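Putative pachytene checkpoint protein 2 (Caenorhabditis elegans, PDB 4XGU) is an AAA+ ATPase of the PCH2 subfamily that binds and hydrolyses ATP and probably plays a key role in chromosome recombination during meiosis. Local coordinates at residues 329-334 / 388-393; 369-374 / 407-412; 137-142 / 186-191; 373-378 / 414-419. All blocks are in the same frame, centred on the assembly; numbering follows the deposited sequence.

Interaction 1: residues 329-334 / 388-393. With ADP (adenosine-5'-diphosphate), chain H.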
# COMPACT_ATOMS: atom_id res chain seq x y z
N SER B 329 12.34 -47.05 9.48
CA SER B 329 12.73 -47.58 8.18
C SER B 329 13.98 -46.89 7.65
O SER B 329 14.85 -47.53 7.07
CB SER B 329 11.58 -47.43 7.18
OG SER B 329 10.39 -47.99 7.69
N MET B 330 14.06 -45.58 7.85
CA MET B 330 15.22 -44.81 7.42
C MET B 330 16.45 -45.17 8.25
O MET B 330 17.54 -45.36 7.72
CB MET B 330 14.94 -43.32 7.52
CG MET B 330 13.77 -42.85 6.68
SD MET B 330 13.46 -41.09 6.90
CE MET B 330 12.05 -40.86 5.83
N LEU B 331 16.26 -45.25 9.57
CA LEU B 331 17.34 -45.58 10.48
C LEU B 331 17.88 -46.97 10.20
O LEU B 331 19.09 -47.19 10.22
CB LEU B 331 16.87 -45.48 11.93
CG LEU B 331 16.48 -44.08 12.40
CD1 LEU B 331 16.11 -44.10 13.88
CD2 LEU B 331 17.60 -43.09 12.14
N LYS B 332 16.98 -47.91 9.93
CA LYS B 332 17.38 -49.28 9.62
C LYS B 332 18.16 -49.33 8.31
O LYS B 332 19.16 -50.03 8.20
CB LYS B 332 16.15 -50.20 9.54
CG LYS B 332 16.48 -51.67 9.35
CD LYS B 332 16.06 -52.17 7.98
CE LYS B 332 16.42 -53.64 7.79
NZ LYS B 332 16.00 -54.14 6.45
N SER B 333 17.69 -48.56 7.33
CA SER B 333 18.35 -48.49 6.03
C SER B 333 19.74 -47.89 6.13
O SER B 333 20.65 -48.27 5.40
CB SER B 333 17.51 -47.69 5.04
OG SER B 333 16.19 -48.21 4.96
N SER B 334 19.90 -46.93 7.04
CA SER B 334 21.20 -46.30 7.27
C SER B 334 22.19 -47.31 7.85
O SER B 334 23.32 -47.42 7.38
CB SER B 334 21.07 -45.10 8.20
OG SER B 334 20.27 -44.08 7.62
N SER B 388 18.83 -38.57 7.30
CA SER B 388 19.87 -38.95 6.36
C SER B 388 21.22 -38.37 6.77
O SER B 388 22.27 -38.92 6.43
CB SER B 388 19.52 -38.48 4.95
OG SER B 388 18.35 -39.12 4.47
N MET B 389 21.18 -37.26 7.50
CA MET B 389 22.39 -36.60 7.98
C MET B 389 22.98 -37.30 9.20
O MET B 389 24.17 -37.21 9.46
CB MET B 389 22.11 -35.13 8.32
CG MET B 389 21.51 -34.29 7.20
SD MET B 389 22.71 -33.36 6.22
CE MET B 389 23.25 -34.61 5.06
N LEU B 390 22.12 -37.99 9.95
CA LEU B 390 22.53 -38.59 11.22
C LEU B 390 23.73 -39.55 11.19
O LEU B 390 24.58 -39.48 12.08
CB LEU B 390 21.33 -39.33 11.84
CG LEU B 390 20.35 -38.46 12.63
CD1 LEU B 390 19.28 -39.33 13.27
CD2 LEU B 390 21.08 -37.64 13.68
N PRO B 391 23.80 -40.47 10.20
CA PRO B 391 24.90 -41.45 10.25
C PRO B 391 26.31 -40.86 10.30
O PRO B 391 27.14 -41.38 11.04
CB PRO B 391 24.70 -42.24 8.95
CG PRO B 391 23.25 -42.15 8.69
CD PRO B 391 22.87 -40.76 9.10
N THR B 392 26.58 -39.80 9.54
CA THR B 392 27.92 -39.23 9.51
C THR B 392 28.28 -38.56 10.83
O THR B 392 29.46 -38.42 11.16
CB THR B 392 28.09 -38.21 8.36
OG1 THR B 392 29.43 -37.72 8.35
CG2 THR B 392 27.13 -37.05 8.52
N LEU B 393 27.27 -38.15 11.59
CA LEU B 393 27.50 -37.61 12.93
C LEU B 393 27.82 -38.75 13.89
O LEU B 393 28.65 -38.61 14.79
CB LEU B 393 26.28 -36.83 13.43
CG LEU B 393 26.37 -36.23 14.83
CD1 LEU B 393 27.57 -35.29 14.96
CD2 LEU B 393 25.08 -35.51 15.20
PB ADP H . 12.74 -31.30 -0.43
O1B ADP H . 11.65 -31.65 0.54
O2B ADP H . 12.34 -31.46 -1.88
O3B ADP H . 13.45 -30.00 -0.13
PA ADP H . 14.80 -33.00 -1.37
O1A ADP H . 13.94 -33.81 -2.32
O2A ADP H . 15.63 -31.85 -1.89
O3A ADP H . 13.85 -32.45 -0.18
O5' ADP H . 15.80 -34.03 -0.65
C5' ADP H . 15.85 -34.17 0.77
C4' ADP H . 16.91 -35.19 1.13
O4' ADP H . 16.55 -35.86 2.34
C3' ADP H . 17.05 -36.25 0.05
O3' ADP H . 18.30 -36.10 -0.64
C2' ADP H . 17.00 -37.58 0.76
O2' ADP H . 18.31 -38.16 0.81
C1' ADP H . 16.52 -37.28 2.18
N9 ADP H . 15.11 -37.72 2.31
C8 ADP H . 14.06 -36.89 2.50
N7 ADP H . 12.90 -37.59 2.59
C5 ADP H . 13.20 -38.89 2.46
C6 ADP H . 12.43 -40.16 2.46
N6 ADP H . 11.09 -40.15 2.62
N1 ADP H . 13.12 -41.31 2.30
C2 ADP H . 14.46 -41.31 2.14
N3 ADP H . 15.22 -40.20 2.12
C4 ADP H . 14.66 -38.97 2.28

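Interaction 2: residues 369-374 / 407-412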
# COMPACT_ATOMS: atom_id res chain seq x y z
N THR B 369 15.39 -54.60 17.20
CA THR B 369 14.35 -53.99 16.39
C THR B 369 13.54 -53.03 17.25
O THR B 369 13.17 -51.94 16.81
CB THR B 369 13.43 -55.05 15.76
OG1 THR B 369 14.18 -55.87 14.86
CG2 THR B 369 12.28 -54.40 15.02
N GLU B 370 13.29 -53.44 18.49
CA GLU B 370 12.51 -52.63 19.43
C GLU B 370 13.30 -51.43 19.94
O GLU B 370 12.77 -50.32 20.04
CB GLU B 370 12.04 -53.49 20.61
CG GLU B 370 11.17 -52.76 21.62
CD GLU B 370 9.81 -52.38 21.06
OE1 GLU B 370 9.35 -53.03 20.09
OE2 GLU B 370 9.19 -51.43 21.58
N ILE B 371 14.57 -51.65 20.27
CA ILE B 371 15.43 -50.57 20.75
C ILE B 371 15.58 -49.49 19.69
O ILE B 371 15.54 -48.30 19.99
CB ILE B 371 16.83 -51.09 21.16
CG1 ILE B 371 16.73 -52.00 22.38
CG2 ILE B 371 17.75 -49.93 21.49
CD1 ILE B 371 18.02 -52.72 22.70
N LEU B 372 15.75 -49.92 18.44
CA LEU B 372 15.87 -48.99 17.32
C LEU B 372 14.57 -48.23 17.10
O LEU B 372 14.58 -47.05 16.77
CB LEU B 372 16.27 -49.74 16.04
CG LEU B 372 16.42 -48.89 14.78
CD1 LEU B 372 17.42 -47.77 15.01
CD2 LEU B 372 16.84 -49.75 13.60
N PHE B 373 13.45 -48.92 17.30
CA PHE B 373 12.14 -48.28 17.20
C PHE B 373 11.97 -47.22 18.28
O PHE B 373 11.35 -46.18 18.06
CB PHE B 373 11.02 -49.32 17.31
CG PHE B 373 9.65 -48.75 17.09
CD1 PHE B 373 8.89 -48.27 18.15
CD2 PHE B 373 9.11 -48.70 15.81
CE1 PHE B 373 7.63 -47.75 17.94
CE2 PHE B 373 7.85 -48.18 15.60
CZ PHE B 373 7.11 -47.70 16.66
N LYS B 374 12.54 -47.51 19.45
CA LYS B 374 12.49 -46.58 20.58
C LYS B 374 13.25 -45.31 20.24
O LYS B 374 12.87 -44.21 20.65
CB LYS B 374 13.06 -47.24 21.84
CG LYS B 374 12.59 -46.64 23.15
CD LYS B 374 13.55 -45.59 23.69
CE LYS B 374 13.14 -45.14 25.08
NZ LYS B 374 11.80 -44.49 25.07
N ASN B 407 26.67 -50.84 20.38
CA ASN B 407 27.15 -49.48 20.52
C ASN B 407 26.54 -48.55 19.48
O ASN B 407 26.28 -47.38 19.75
CB ASN B 407 28.68 -49.43 20.42
CG ASN B 407 29.33 -49.02 21.73
OD1 ASN B 407 28.73 -48.30 22.53
ND2 ASN B 407 30.56 -49.47 21.95
N CYS B 408 26.30 -49.10 18.29
CA CYS B 408 25.69 -48.35 17.20
C CYS B 408 24.33 -47.78 17.59
O CYS B 408 24.02 -46.63 17.29
CB CYS B 408 25.54 -49.23 15.96
SG CYS B 408 24.46 -48.55 14.70
N MET B 409 23.53 -48.60 18.26
CA MET B 409 22.24 -48.17 18.76
C MET B 409 22.40 -47.07 19.81
O MET B 409 21.63 -46.11 19.85
CB MET B 409 21.48 -49.36 19.36
CG MET B 409 20.07 -49.54 18.82
SD MET B 409 20.00 -49.68 17.03
CE MET B 409 21.13 -51.02 16.73
N ASN B 410 23.43 -47.20 20.64
CA ASN B 410 23.70 -46.22 21.68
C ASN B 410 24.18 -44.90 21.10
O ASN B 410 23.81 -43.82 21.58
CB ASN B 410 24.72 -46.77 22.68
CG ASN B 410 24.49 -46.27 24.09
OD1 ASN B 410 23.80 -46.91 24.88
ND2 ASN B 410 25.07 -45.11 24.42
N LEU B 411 25.01 -44.97 20.06
CA LEU B 411 25.54 -43.77 19.43
C LEU B 411 24.47 -43.04 18.63
O LEU B 411 24.39 -41.81 18.65
CB LEU B 411 26.73 -44.10 18.53
CG LEU B 411 27.99 -44.64 19.21
CD1 LEU B 411 29.15 -44.67 18.23
CD2 LEU B 411 28.34 -43.84 20.45
N PHE B 412 23.65 -43.81 17.92
CA PHE B 412 22.55 -43.25 17.14
C PHE B 412 21.61 -42.45 18.03
O PHE B 412 21.19 -41.35 17.68
CB PHE B 412 21.78 -44.36 16.42
CG PHE B 412 22.12 -44.48 14.96
CD1 PHE B 412 21.45 -43.71 14.01
CD2 PHE B 412 23.09 -45.36 14.53
CE1 PHE B 412 21.76 -43.82 12.67
CE2 PHE B 412 23.41 -45.47 13.18
CZ PHE B 412 22.74 -44.70 12.25

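Interaction 3: residues 137-142 / 186-191. With ADP (adenosine-5'-diphosphate), chain H.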
# COMPACT_ATOMS: atom_id res chain seq x y z
N GLU B 137 13.97 -46.16 -5.16
CA GLU B 137 13.96 -47.30 -4.24
C GLU B 137 14.30 -46.88 -2.82
O GLU B 137 13.87 -47.53 -1.86
CB GLU B 137 14.94 -48.37 -4.71
CG GLU B 137 14.94 -48.58 -6.20
CD GLU B 137 16.20 -48.05 -6.85
OE1 GLU B 137 17.30 -48.34 -6.32
OE2 GLU B 137 16.09 -47.34 -7.87
N ASN B 138 15.05 -45.80 -2.69
CA ASN B 138 15.53 -45.36 -1.38
C ASN B 138 14.61 -44.33 -0.74
O ASN B 138 14.81 -43.93 0.40
CB ASN B 138 16.94 -44.79 -1.51
CG ASN B 138 17.90 -45.80 -2.09
OD1 ASN B 138 17.97 -46.94 -1.63
ND2 ASN B 138 18.64 -45.40 -3.12
N LEU B 139 13.59 -43.90 -1.48
CA LEU B 139 12.57 -43.02 -0.93
C LEU B 139 11.61 -43.84 -0.08
O LEU B 139 11.03 -44.82 -0.55
CB LEU B 139 11.83 -42.28 -2.04
CG LEU B 139 12.63 -41.17 -2.73
CD1 LEU B 139 11.85 -40.57 -3.89
CD2 LEU B 139 12.99 -40.09 -1.72
N ILE B 140 11.44 -43.42 1.18
CA ILE B 140 10.65 -44.19 2.14
C ILE B 140 9.43 -43.43 2.67
O ILE B 140 9.57 -42.40 3.32
CB ILE B 140 11.50 -44.62 3.34
CG1 ILE B 140 12.74 -45.37 2.88
CG2 ILE B 140 10.67 -45.46 4.29
CD1 ILE B 140 13.64 -45.82 4.01
N TYR B 141 8.25 -43.97 2.41
CA TYR B 141 7.01 -43.39 2.92
C TYR B 141 6.11 -44.49 3.47
O TYR B 141 6.24 -45.66 3.11
CB TYR B 141 6.29 -42.61 1.82
CG TYR B 141 7.06 -41.41 1.32
CD1 TYR B 141 7.12 -40.24 2.06
CD2 TYR B 141 7.73 -41.44 0.10
CE1 TYR B 141 7.82 -39.14 1.61
CE2 TYR B 141 8.43 -40.34 -0.36
CZ TYR B 141 8.47 -39.19 0.40
OH TYR B 141 9.17 -38.09 -0.05
N ASP B 142 5.19 -44.10 4.35
CA ASP B 142 4.33 -45.05 5.04
C ASP B 142 2.88 -44.95 4.54
O ASP B 142 2.00 -45.67 5.00
CB ASP B 142 4.39 -44.81 6.55
CG ASP B 142 3.66 -45.88 7.35
OD1 ASP B 142 3.59 -47.03 6.88
OD2 ASP B 142 3.15 -45.55 8.44
N THR B 186 11.51 -32.98 -3.98
CA THR B 186 12.36 -32.89 -5.16
C THR B 186 12.78 -34.28 -5.61
O THR B 186 12.70 -34.61 -6.80
CB THR B 186 13.61 -32.04 -4.90
OG1 THR B 186 13.22 -30.74 -4.44
CG2 THR B 186 14.43 -31.90 -6.18
N SER B 187 13.21 -35.10 -4.66
CA SER B 187 13.64 -36.47 -4.95
C SER B 187 12.52 -37.28 -5.60
O SER B 187 12.77 -38.08 -6.50
CB SER B 187 14.12 -37.17 -3.67
OG SER B 187 15.32 -36.59 -3.19
N LEU B 188 11.29 -37.06 -5.14
CA LEU B 188 10.12 -37.68 -5.75
C LEU B 188 10.00 -37.30 -7.22
O LEU B 188 9.79 -38.15 -8.08
CB LEU B 188 8.84 -37.29 -5.00
CG LEU B 188 8.54 -38.01 -3.69
CD1 LEU B 188 7.25 -37.48 -3.09
CD2 LEU B 188 8.45 -39.51 -3.91
N CYS B 189 10.14 -36.01 -7.50
CA CYS B 189 10.05 -35.51 -8.87
C CYS B 189 11.15 -36.08 -9.75
O CYS B 189 10.89 -36.44 -10.90
CB CYS B 189 10.10 -33.99 -8.89
SG CYS B 189 8.63 -33.18 -8.22
N LYS B 190 12.36 -36.14 -9.22
CA LYS B 190 13.49 -36.68 -9.97
C LYS B 190 13.22 -38.14 -10.33
O LYS B 190 13.25 -38.52 -11.50
CB LYS B 190 14.79 -36.58 -9.16
CG LYS B 190 15.13 -35.20 -8.64
CD LYS B 190 15.70 -34.30 -9.72
CE LYS B 190 16.60 -33.22 -9.12
NZ LYS B 190 17.79 -33.80 -8.42
N GLY B 191 12.94 -38.95 -9.31
CA GLY B 191 12.74 -40.37 -9.49
C GLY B 191 11.54 -40.69 -10.35
O GLY B 191 11.56 -41.65 -11.13
PB ADP H . 12.74 -31.30 -0.43
O1B ADP H . 11.65 -31.65 0.54
O2B ADP H . 12.34 -31.46 -1.88
O3B ADP H . 13.45 -30.00 -0.13
PA ADP H . 14.80 -33.00 -1.37
O1A ADP H . 13.94 -33.81 -2.32
O2A ADP H . 15.63 -31.85 -1.89
O3A ADP H . 13.85 -32.45 -0.18
O5' ADP H . 15.80 -34.03 -0.65
C5' ADP H . 15.85 -34.17 0.77
C4' ADP H . 16.91 -35.19 1.13
O4' ADP H . 16.55 -35.86 2.34
C3' ADP H . 17.05 -36.25 0.05
O3' ADP H . 18.30 -36.10 -0.64
C2' ADP H . 17.00 -37.58 0.76
O2' ADP H . 18.31 -38.16 0.81
C1' ADP H . 16.52 -37.28 2.18
N9 ADP H . 15.11 -37.72 2.31
C8 ADP H . 14.06 -36.89 2.50
N7 ADP H . 12.90 -37.59 2.59
C5 ADP H . 13.20 -38.89 2.46
C6 ADP H . 12.43 -40.16 2.46
N6 ADP H . 11.09 -40.15 2.62
N1 ADP H . 13.12 -41.31 2.30
C2 ADP H . 14.46 -41.31 2.14
N3 ADP H . 15.22 -40.20 2.12
C4 ADP H . 14.66 -38.97 2.28

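Interaction 4: residues 373-378 / 414-419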
# COMPACT_ATOMS: atom_id res chain seq x y z
N PHE B 373 13.45 -48.92 17.30
CA PHE B 373 12.14 -48.28 17.20
C PHE B 373 11.97 -47.22 18.28
O PHE B 373 11.35 -46.18 18.06
CB PHE B 373 11.02 -49.32 17.31
CG PHE B 373 9.65 -48.75 17.09
CD1 PHE B 373 8.89 -48.27 18.15
CD2 PHE B 373 9.11 -48.70 15.81
CE1 PHE B 373 7.63 -47.75 17.94
CE2 PHE B 373 7.85 -48.18 15.60
CZ PHE B 373 7.11 -47.70 16.66
N LYS B 374 12.54 -47.51 19.45
CA LYS B 374 12.49 -46.58 20.58
C LYS B 374 13.25 -45.31 20.24
O LYS B 374 12.87 -44.21 20.65
CB LYS B 374 13.06 -47.24 21.84
CG LYS B 374 12.59 -46.64 23.15
CD LYS B 374 13.55 -45.59 23.69
CE LYS B 374 13.14 -45.14 25.08
NZ LYS B 374 11.80 -44.49 25.07
N ILE B 375 14.33 -45.46 19.47
CA ILE B 375 15.10 -44.32 18.99
C ILE B 375 14.25 -43.49 18.04
O ILE B 375 14.26 -42.26 18.10
CB ILE B 375 16.39 -44.77 18.27
CG1 ILE B 375 17.31 -45.50 19.24
CG2 ILE B 375 17.11 -43.58 17.66
CD1 ILE B 375 18.62 -45.94 18.62
N ALA B 376 13.50 -44.17 17.17
CA ALA B 376 12.60 -43.50 16.24
C ALA B 376 11.55 -42.69 16.99
O ALA B 376 11.09 -41.65 16.51
CB ALA B 376 11.94 -44.52 15.33
N GLN B 377 11.16 -43.17 18.17
CA GLN B 377 10.23 -42.45 19.03
C GLN B 377 10.86 -41.18 19.60
O GLN B 377 10.17 -40.20 19.87
CB GLN B 377 9.74 -43.35 20.18
CG GLN B 377 8.55 -44.23 19.83
CD GLN B 377 8.00 -44.95 21.05
OE1 GLN B 377 8.72 -45.17 22.03
NE2 GLN B 377 6.73 -45.31 20.99
N GLU B 378 12.18 -41.21 19.79
CA GLU B 378 12.89 -40.06 20.33
C GLU B 378 13.21 -39.05 19.23
O GLU B 378 13.55 -37.91 19.52
CB GLU B 378 14.18 -40.50 21.03
CG GLU B 378 14.03 -41.63 22.04
CD GLU B 378 13.30 -41.23 23.31
OE1 GLU B 378 12.81 -40.08 23.40
OE2 GLU B 378 13.21 -42.07 24.23
N GLU B 414 22.33 -41.02 20.86
CA GLU B 414 23.02 -39.81 21.31
C GLU B 414 22.99 -38.72 20.24
O GLU B 414 22.79 -37.55 20.54
CB GLU B 414 24.46 -40.11 21.70
CG GLU B 414 24.64 -40.44 23.18
CD GLU B 414 25.93 -39.87 23.73
OE1 GLU B 414 26.01 -39.68 24.97
OE2 GLU B 414 26.86 -39.61 22.94
N ALA B 415 23.20 -39.12 18.99
CA ALA B 415 23.20 -38.18 17.88
C ALA B 415 21.81 -37.56 17.70
O ALA B 415 21.70 -36.36 17.46
CB ALA B 415 23.64 -38.87 16.60
N VAL B 416 20.78 -38.38 17.83
CA VAL B 416 19.40 -37.91 17.75
C VAL B 416 19.13 -36.82 18.77
O VAL B 416 18.61 -35.75 18.44
CB VAL B 416 18.39 -39.06 17.96
CG1 VAL B 416 16.99 -38.50 18.16
CG2 VAL B 416 18.42 -40.02 16.78
N LYS B 417 19.49 -37.09 20.02
CA LYS B 417 19.31 -36.13 21.11
C LYS B 417 20.11 -34.86 20.86
O LYS B 417 19.64 -33.75 21.14
CB LYS B 417 19.72 -36.76 22.44
CG LYS B 417 18.56 -37.03 23.37
CD LYS B 417 18.78 -38.31 24.17
CE LYS B 417 17.68 -38.51 25.19
NZ LYS B 417 17.79 -39.83 25.87
N GLU B 418 21.32 -35.01 20.33
CA GLU B 418 22.18 -33.88 20.06
C GLU B 418 21.60 -33.04 18.92
O GLU B 418 21.69 -31.81 18.93
CB GLU B 418 23.59 -34.34 19.71
CG GLU B 418 24.66 -33.29 19.94
CD GLU B 418 26.02 -33.71 19.40
OE1 GLU B 418 26.28 -33.45 18.20
OE2 GLU B 418 26.81 -34.30 20.16
N ARG B 419 21.01 -33.71 17.95
CA ARG B 419 20.46 -33.04 16.77
C ARG B 419 19.19 -32.27 17.11
O ARG B 419 18.90 -31.25 16.49
CB ARG B 419 20.19 -34.06 15.67
CG ARG B 419 19.97 -33.46 14.29
CD ARG B 419 21.13 -32.57 13.88
NE ARG B 419 21.23 -32.45 12.43
CZ ARG B 419 20.49 -31.65 11.68
NH1 ARG B 419 19.56 -30.88 12.25
NH2 ARG B 419 20.66 -31.61 10.37

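Interaction 1: residues 329-334 / 388-393
Ser334 and Leu331 of helix 324-340 rest against Pro391 and Leu390 of helix 384-397 in a small, buried helix-helix contact within the C-terminal lid of the AAA+ module, beside the adenine of bound ADP. No hydrogen bond crosses it. Pro391 offers its ring carbon CG to the serine, and the CB of Ser334 lies 3.7 Å from that CG, with OG equally near. Beside this pair the two leucines meet by their methyl ends, Leu331 CD2 standing a loose 4.3 Å from Leu390 CD1. The hydroxyl of Ser334 is turned back along its own helix: with OG beside the backbone N (chi1 -63°), it bonds to Met330 O at 3.0 Å, coming from above the carbonyl plane, while Ser334 N reaches the same oxygen from the opposite face. Pro391 has no N-H to give to the preceding turn, and helix 384-397 is kinked here.

Both segments also border the nucleotide. The extended chain of Met330 lays its CE over a face of the adenine, 3.4 Å from ADP N6, and Ser388 OG comes within 3.5 Å of the ribose carbon ADP C1'. Ile169 of a second subunit packs on Pro391, so that the lid contact also borders a subunit interface. Because the Ser334 hydroxyl is bonded to Met330 O, it meets Pro391 only by van der Waals contact: a buried hydroxyl is satisfied within its own helix, and the helices are joined here by apolar touching alone.

Interaction 2: residues 369-374 / 407-412
Met409 of helix 405-420 reaches across to Ile371 and Leu372 of helix 367-378, and its side chain can be followed atom by atom. CB points toward the partner helix, with chi1 at -128°, away from the usual staggered positions. CG then meets the isoleucine: it lies 3.6 Å from Ile371 CG2, the branch methyl that stands anti to the isoleucine's backbone N. A bend at chi2 (55°) swings the sulfur off Ile371 and onto the neighbouring leucine. Met409 SD sits 3.8 Å from Leu372 CD1 and 3.9 Å from Leu372 CB, so the sulfur lies against both the base and one branch of the leucine. A second bend of the same sense (chi3 55°) turns CE away from Leu372, so the sulfur, not the terminal methyl, makes the contact.

The two partners are met differently. The methionine and leucine side chains cross at about a right angle, whereas Ile371 is approached at a slant and lies nearer the solvent. All of this is apolar; no hydrogen bond joins the segments, and the backbones come closest at Leu372 and Met409, whose CA atoms are 6.6 Å apart.

Within the helical lid, Leu372 also packs on Tyr328 and Leu331 of helix 324-340, and Phe412, one turn beyond Met409, packs on Ile335 of that helix and on Val394 of helix 384-397. The pair of helices thus lies against both of the others.

Interaction 3: residues 137-142 / 186-191
Leu188, on the helix that follows the phosphate-binding loop, is gripped by Leu139 and Tyr141 of the segment that reads the adenine. Its CD2 is the shared point, 3.6 Å from Leu139 CD1 and 3.6 Å from Tyr141 CE2, approaching the tyrosine ring obliquely. The other branch, Leu188 CD1, lies 3.6 Å from Tyr141 OH. Leu139 divides its two methyls, CD2 resting 3.7 Å from Ser187 CB.

Around this apolar core the same two segments hold opposite ends of ADP. Ile140 pairs with the base edge through its backbone: its N donates to ADP N1 at 2.9 Å (161° at the hydrogen), and ADP N6 donates to Ile140 O at 2.8 Å (157°). That amino group also lies over one face of the Tyr141 ring, toward the rim. At the phosphates, Thr186 N bonds to ADP O2B at 2.7 Å, with OG1 adding a second bond to that oxygen, while Ser187 uses both N and OG on ADP O1A. Thr186 closes the predicted ATP-binding loop, whose sequence fits a Walker A P-loop; Gly184 N and Lys185 NZ of that loop are also hydrogen-bonded to ADP.

The second shell fixes these groups. Tyr141 OH is hydrogen-bonded to Thr183 O of that loop, and Lys146 NZ holds Leu139 O. Farther out, Trp136 of helix 135-138 packs on Leu188, Leu250 of the central strand 245-251 backs Thr186, and Ile140 turns to the lid, touching Ser329 and Ser333 of helix 324-340.

Interaction 4: residues 373-378 / 414-419
Val416, Glu378 and Ile375 carry this buried helix-helix contact between 367-378 and 405-420, in the all-helical lid that ends the AAA+ module. Val416 has the most surface buried, and its two methyls serve separate partners. With chi1 at 168°, CG1 stands anti to the backbone N and faces the main chain opposite, 3.7 Å from Glu378 O. CG2 takes the other direction and meets the branch methyl of the isoleucine, 3.9 Å from Ile375 CG2, the two side chains passing at a slant.

Glu378 meets Val416 through its carbonyl oxygen and, more distantly, its CB, which is 4.5 Å from Val416 CG1; the carboxylate takes no part in the contact with Val416. Ile375 works from the buried side, where Leu413 of helix 405-420 and Leu331 of helix 324-340 also touch it. Leu382 and Ala379, in the loop after helix 367-378, extend the apolar surroundings of Val416.

No hydrogen bond or salt bridge links the segments, but charges line the border. Lys417 NZ is 5.4 Å from Glu378 OE2, an opposite charge too distant for contact, which may still steady the carboxylate electrostatically. That carboxylate is engaged within its own helix, one turn back: Lys374 NZ forms a salt bridge with Glu378 OE2 at 2.9 Å, meeting the oxygen from above the carboxylate plane, 35° out of it.

How the interactions relate
Interactions 1, 2 and 4 knit the four helices of the lid, while interaction 3 makes the hydrogen bonds to the nucleotide's base and phosphates. Interactions 2 and 4 use the same helix pair, their centres about 8 Å apart, and meet where Ile375 CD1 lies 3.3 Å from Met409 O. Interaction 1 is centred about 11 Å from each of them; Leu390 CD1 reaches Val416 CG2 of interaction 4 at 3.7 Å. It alone of the three touches ADP, and it also contacts interaction 3, through Ser329 CB and Ile140 CG2 at 3.6 Å. Interactions 2 and 4 remain about 9 Å from interaction 3 at their nearest atoms, so interaction 1 connects the lid core with the nucleotide pocket.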